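PDB 1HQZ: actin-binding protein from Saccharomyces cerevisiae, which binds actin filaments and recruits the ARP2/3 complex to their sides, regulating actin assembly, and is represented here by its N-terminal cofilin-homology domain. Local coordinates for residues A[71-84]-A[129-141]. Residues are numbered along the deposited sequence; the frame is centred on the assembly and turned at random.
Sequences VSPPGSDVEKIIII and NELLMKISNAAGA
K80 reaches from the start of its strand to the C-terminal end of helix 128-136. Its NZ donates a hydrogen bond of 3.2 Å to I135 O. The ammonium group lies in the carbonyl plane, at a C=O...N angle of 150°. I135 O also accepts the backbone N-H of A138, so two donors grip it where the helix ends. A positive charge at this end is probably favourable to the helix dipole. The K80 chain is extended beyond CG and runs past I135 in the opposite direction, with CB 3.8 Å from I135 CG2. With an alanine at K80, I135 O is likely to keep A138 N but lose its second donor.

Most other contacts are apolar. I135 packs down on V71, K80 and I82 of the paired strands and on P73. Its CG2, anti to the backbone N (the other branch, CG1, has chi1 -73°), packs on P73 CD at 3.7 Å. Its CD1 goes deeper, to V71 CB at 3.9 Å and I82 CG2.

In the ADF-homology fold this C-terminal helix lies over a face of the central mixed sheet. The axis of 129-136 passes 9.3 Å from that of strand 80-84, at 126° between N-to-C directions. Helix 52-56 covers the same region, where F52 touches both V71 and L132.

One turn earlier in the helix, L131 CD2 meets I82 CD1 at 4.0 Å. L132 splits its branches: CD2 meets V71 CG1 at 3.8 Å, and CD1 meets P74 CD. P73 sits against the helix backbone, its CB near L132 O and its CG over S136 CB.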
loop_
_atom_site.group_PDB
_atom_site.type_symbol
_atom_site.label_atom_id
_atom_site.label_comp_id
_atom_site.label_asym_id
_atom_site.label_seq_id
_atom_site.Cartn_x
_atom_site.Cartn_y
_atom_site.Cartn_z
ATOM N N VAL A 71 -8.864 1.227 6.949
ATOM C CA VAL A 71 -8.821 1.671 8.331
ATOM C C VAL A 71 -9.969 2.574 8.746
ATOM O O VAL A 71 -10.524 3.328 7.938
ATOM C CB VAL A 71 -7.514 2.449 8.614
ATOM C CG1 VAL A 71 -7.261 2.503 10.101
ATOM C CG2 VAL A 71 -6.341 1.807 7.876
ATOM N N SER A 72 -10.308 2.486 10.028
ATOM C CA SER A 72 -11.350 3.309 10.618
ATOM C C SER A 72 -10.681 4.055 11.764
ATOM O O SER A 72 -10.408 3.481 12.817
ATOM C CB SER A 72 -12.490 2.456 11.161
ATOM O OG SER A 72 -13.422 3.268 11.853
ATOM N N PRO A 73 -10.392 5.347 11.564
ATOM C CA PRO A 73 -9.745 6.131 12.615
ATOM C C PRO A 73 -10.630 6.187 13.846
ATOM O O PRO A 73 -11.855 6.162 13.737
ATOM C CB PRO A 73 -9.579 7.498 11.964
ATOM C CG PRO A 73 -10.797 7.587 11.106
ATOM C CD PRO A 73 -10.839 6.217 10.463
ATOM N N PRO A 74 -10.021 6.235 15.039
ATOM C CA PRO A 74 -10.820 6.299 16.264
ATOM C C PRO A 74 -11.581 7.622 16.256
ATOM O O PRO A 74 -10.976 8.688 16.163
ATOM C CB PRO A 74 -9.763 6.237 17.364
ATOM C CG PRO A 74 -8.664 5.437 16.729
ATOM C CD PRO A 74 -8.595 6.056 15.355
ATOM N N GLY A 75 -12.903 7.546 16.339
ATOM C CA GLY A 75 -13.713 8.750 16.315
ATOM C C GLY A 75 -14.953 8.541 15.467
ATOM O O GLY A 75 -15.911 9.313 15.554
ATOM N N SER A 76 -14.933 7.497 14.636
ATOM C CA SER A 76 -16.071 7.163 13.778
ATOM C C SER A 76 -16.014 5.700 13.342
ATOM O O SER A 76 -15.021 5.005 13.568
ATOM C CB SER A 76 -16.103 8.049 12.532
ATOM O OG SER A 76 -15.180 7.592 11.559
ATOM N N ASP A 77 -17.089 5.240 12.718
ATOM C CA ASP A 77 -17.166 3.864 12.242
ATOM C C ASP A 77 -16.919 3.818 10.740
ATOM O O ASP A 77 -16.994 2.751 10.122
ATOM C CB ASP A 77 -18.543 3.266 12.556
ATOM C CG ASP A 77 -18.687 2.853 14.011
ATOM O OD1 ASP A 77 -19.810 2.462 14.400
ATOM O OD2 ASP A 77 -17.681 2.909 14.759
ATOM N N VAL A 78 -16.636 4.979 10.156
ATOM C CA VAL A 78 -16.379 5.049 8.726
ATOM C C VAL A 78 -15.045 4.367 8.443
ATOM O O VAL A 78 -14.052 4.594 9.140
ATOM C CB VAL A 78 -16.339 6.514 8.214
ATOM C CG1 VAL A 78 -15.066 7.205 8.680
ATOM C CG2 VAL A 78 -16.443 6.538 6.692
ATOM N N GLU A 79 -15.045 3.502 7.437
ATOM C CA GLU A 79 -13.851 2.770 7.045
ATOM C C GLU A 79 -13.331 3.384 5.759
ATOM O O GLU A 79 -14.075 3.537 4.795
ATOM C CB GLU A 79 -14.190 1.304 6.795
ATOM C CG GLU A 79 -14.649 0.523 8.015
ATOM C CD GLU A 79 -13.497 0.044 8.866
ATOM O OE1 GLU A 79 -12.341 0.141 8.410
ATOM O OE2 GLU A 79 -13.748 -0.442 9.987
ATOM N N LYS A 80 -12.054 3.738 5.743
ATOM C CA LYS A 80 -11.472 4.329 4.553
ATOM C C LYS A 80 -10.243 3.574 4.072
ATOM O O LYS A 80 -9.633 2.801 4.807
ATOM C CB LYS A 80 -11.153 5.800 4.810
ATOM C CG LYS A 80 -12.417 6.637 5.000
ATOM C CD LYS A 80 -12.094 8.069 5.336
ATOM C CE LYS A 80 -13.369 8.850 5.577
ATOM N NZ LYS A 80 -13.087 10.190 6.156
ATOM N N ILE A 81 -9.895 3.795 2.816
ATOM C CA ILE A 81 -8.767 3.109 2.222
ATOM C C ILE A 81 -7.559 4.019 2.026
ATOM O O ILE A 81 -7.672 5.142 1.501
ATOM C CB ILE A 81 -9.165 2.475 0.850
ATOM C CG1 ILE A 81 -10.098 1.269 1.038
ATOM C CG2 ILE A 81 -7.940 1.938 0.156
ATOM C CD1 ILE A 81 -11.291 1.489 1.892
ATOM N N ILE A 82 -6.401 3.537 2.459
ATOM C CA ILE A 82 -5.175 4.298 2.288
ATOM C C ILE A 82 -4.192 3.449 1.480
ATOM O O ILE A 82 -4.137 2.227 1.624
ATOM C CB ILE A 82 -4.548 4.694 3.655
ATOM C CG1 ILE A 82 -3.214 5.410 3.423
ATOM C CG2 ILE A 82 -4.362 3.462 4.536
ATOM C CD1 ILE A 82 -2.580 6.018 4.680
ATOM N N ILE A 83 -3.465 4.086 0.572
ATOM C CA ILE A 83 -2.472 3.358 -0.186
ATOM C C ILE A 83 -1.159 4.046 0.119
ATOM O O ILE A 83 -1.105 5.271 0.268
ATOM C CB ILE A 83 -2.732 3.382 -1.697
ATOM C CG1 ILE A 83 -2.774 4.819 -2.210
ATOM C CG2 ILE A 83 -4.028 2.665 -1.993
ATOM C CD1 ILE A 83 -2.766 4.911 -3.729
ATOM N N ILE A 84 -0.107 3.250 0.237
ATOM C CA ILE A 84 1.201 3.791 0.549
ATOM C C ILE A 84 2.241 3.425 -0.496
ATOM O O ILE A 84 2.404 2.263 -0.839
ATOM C CB ILE A 84 1.667 3.301 1.947
ATOM C CG1 ILE A 84 0.800 3.970 3.019
ATOM C CG2 ILE A 84 3.146 3.608 2.162
ATOM C CD1 ILE A 84 1.045 3.472 4.405
ATOM N N ASN A 129 -0.504 7.994 14.150
ATOM C CA ASN A 129 -1.445 9.073 14.441
ATOM C C ASN A 129 -1.566 10.079 13.303
ATOM O O ASN A 129 -2.653 10.565 13.003
ATOM C CB ASN A 129 -1.053 9.785 15.736
ATOM C CG ASN A 129 -1.346 8.944 16.963
ATOM O OD1 ASN A 129 -2.464 8.437 17.132
ATOM N ND2 ASN A 129 -0.350 8.791 17.830
ATOM N N GLU A 130 -0.442 10.399 12.684
ATOM C CA GLU A 130 -0.430 11.329 11.570
ATOM C C GLU A 130 -1.317 10.782 10.439
ATOM O O GLU A 130 -2.100 11.516 9.830
ATOM C CB GLU A 130 1.015 11.508 11.092
ATOM C CG GLU A 130 1.171 11.820 9.612
ATOM C CD GLU A 130 0.941 13.276 9.277
ATOM O OE1 GLU A 130 -0.073 13.850 9.736
ATOM O OE2 GLU A 130 1.776 13.841 8.538
ATOM N N LEU A 131 -1.202 9.483 10.175
ATOM C CA LEU A 131 -1.977 8.860 9.112
ATOM C C LEU A 131 -3.451 8.714 9.466
ATOM O O LEU A 131 -4.320 8.882 8.602
ATOM C CB LEU A 131 -1.376 7.494 8.750
ATOM C CG LEU A 131 0.031 7.509 8.127
ATOM C CD1 LEU A 131 0.511 6.087 7.913
ATOM C CD2 LEU A 131 0.012 8.252 6.809
ATOM N N LEU A 132 -3.743 8.397 10.725
ATOM C CA LEU A 132 -5.133 8.246 11.132
ATOM C C LEU A 132 -5.841 9.591 10.982
ATOM O O LEU A 132 -7.052 9.653 10.761
ATOM C CB LEU A 132 -5.221 7.742 12.581
ATOM C CG LEU A 132 -4.757 6.296 12.820
ATOM C CD1 LEU A 132 -4.889 5.952 14.287
ATOM C CD2 LEU A 132 -5.592 5.336 11.984
ATOM N N MET A 133 -5.068 10.669 11.084
ATOM C CA MET A 133 -5.607 12.018 10.943
ATOM C C MET A 133 -5.913 12.301 9.479
ATOM O O MET A 133 -6.967 12.846 9.149
ATOM C CB MET A 133 -4.605 13.047 11.448
ATOM C CG MET A 133 -5.114 14.460 11.350
ATOM S SD MET A 133 -3.824 15.634 11.734
ATOM C CE MET A 133 -3.061 15.813 10.089
ATOM N N LYS A 134 -4.976 11.935 8.607
ATOM C CA LYS A 134 -5.155 12.129 7.171
ATOM C C LYS A 134 -6.355 11.323 6.689
ATOM O O LYS A 134 -7.123 11.775 5.838
ATOM C CB LYS A 134 -3.901 11.689 6.408
ATOM C CG LYS A 134 -2.702 12.573 6.654
ATOM C CD LYS A 134 -1.575 12.252 5.690
ATOM C CE LYS A 134 -0.387 13.179 5.894
ATOM N NZ LYS A 134 0.530 13.112 4.716
ATOM N N ILE A 135 -6.515 10.128 7.250
ATOM C CA ILE A 135 -7.619 9.252 6.881
ATOM C C ILE A 135 -8.936 9.887 7.318
ATOM O O ILE A 135 -9.921 9.900 6.571
ATOM C CB ILE A 135 -7.429 7.855 7.529
ATOM C CG1 ILE A 135 -6.304 7.111 6.802
ATOM C CG2 ILE A 135 -8.722 7.060 7.490
ATOM C CD1 ILE A 135 -5.937 5.794 7.415
ATOM N N SER A 136 -8.943 10.436 8.522
ATOM C CA SER A 136 -10.131 11.077 9.048
ATOM C C SER A 136 -10.536 12.320 8.247
ATOM O O SER A 136 -11.726 12.570 8.076
ATOM C CB SER A 136 -9.917 11.442 10.517
ATOM O OG SER A 136 -11.051 12.120 11.024
ATOM N N ASN A 137 -9.560 13.082 7.749
ATOM C CA ASN A 137 -9.835 14.288 6.956
ATOM C C ASN A 137 -9.974 14.033 5.444
ATOM O O ASN A 137 -10.067 14.976 4.649
ATOM C CB ASN A 137 -8.733 15.334 7.156
ATOM C CG ASN A 137 -8.716 15.907 8.558
ATOM O OD1 ASN A 137 -9.768 16.134 9.158
ATOM N ND2 ASN A 137 -7.522 16.158 9.083
ATOM N N ALA A 138 -9.993 12.767 5.047
ATOM C CA ALA A 138 -10.081 12.423 3.632
ATOM C C ALA A 138 -11.442 12.679 2.988
ATOM O O ALA A 138 -12.476 12.618 3.650
ATOM C CB ALA A 138 -9.695 10.963 3.442
ATOM N N ALA A 139 -11.425 12.965 1.686
ATOM C CA ALA A 139 -12.653 13.185 0.918
ATOM C C ALA A 139 -13.105 11.821 0.368
ATOM O O ALA A 139 -12.670 10.781 0.862
ATOM C CB ALA A 139 -12.392 14.158 -0.233
ATOM N N GLY A 140 -13.965 11.826 -0.649
ATOM C CA GLY A 140 -14.445 10.576 -1.223
ATOM C C GLY A 140 -13.404 9.742 -1.964
ATOM O O GLY A 140 -12.304 10.219 -2.271
ATOM N N ALA A 141 -13.765 8.494 -2.261
ATOM C CA ALA A 141 -12.894 7.546 -2.965
ATOM C C ALA A 141 -12.423 8.054 -4.329
ATOM O O ALA A 141 -11.203 7.959 -4.613
ATOM C CB ALA A 141 -13.616 6.212 -3.136
ATOM O OXT ALA A 141 -13.289 8.520 -5.106
#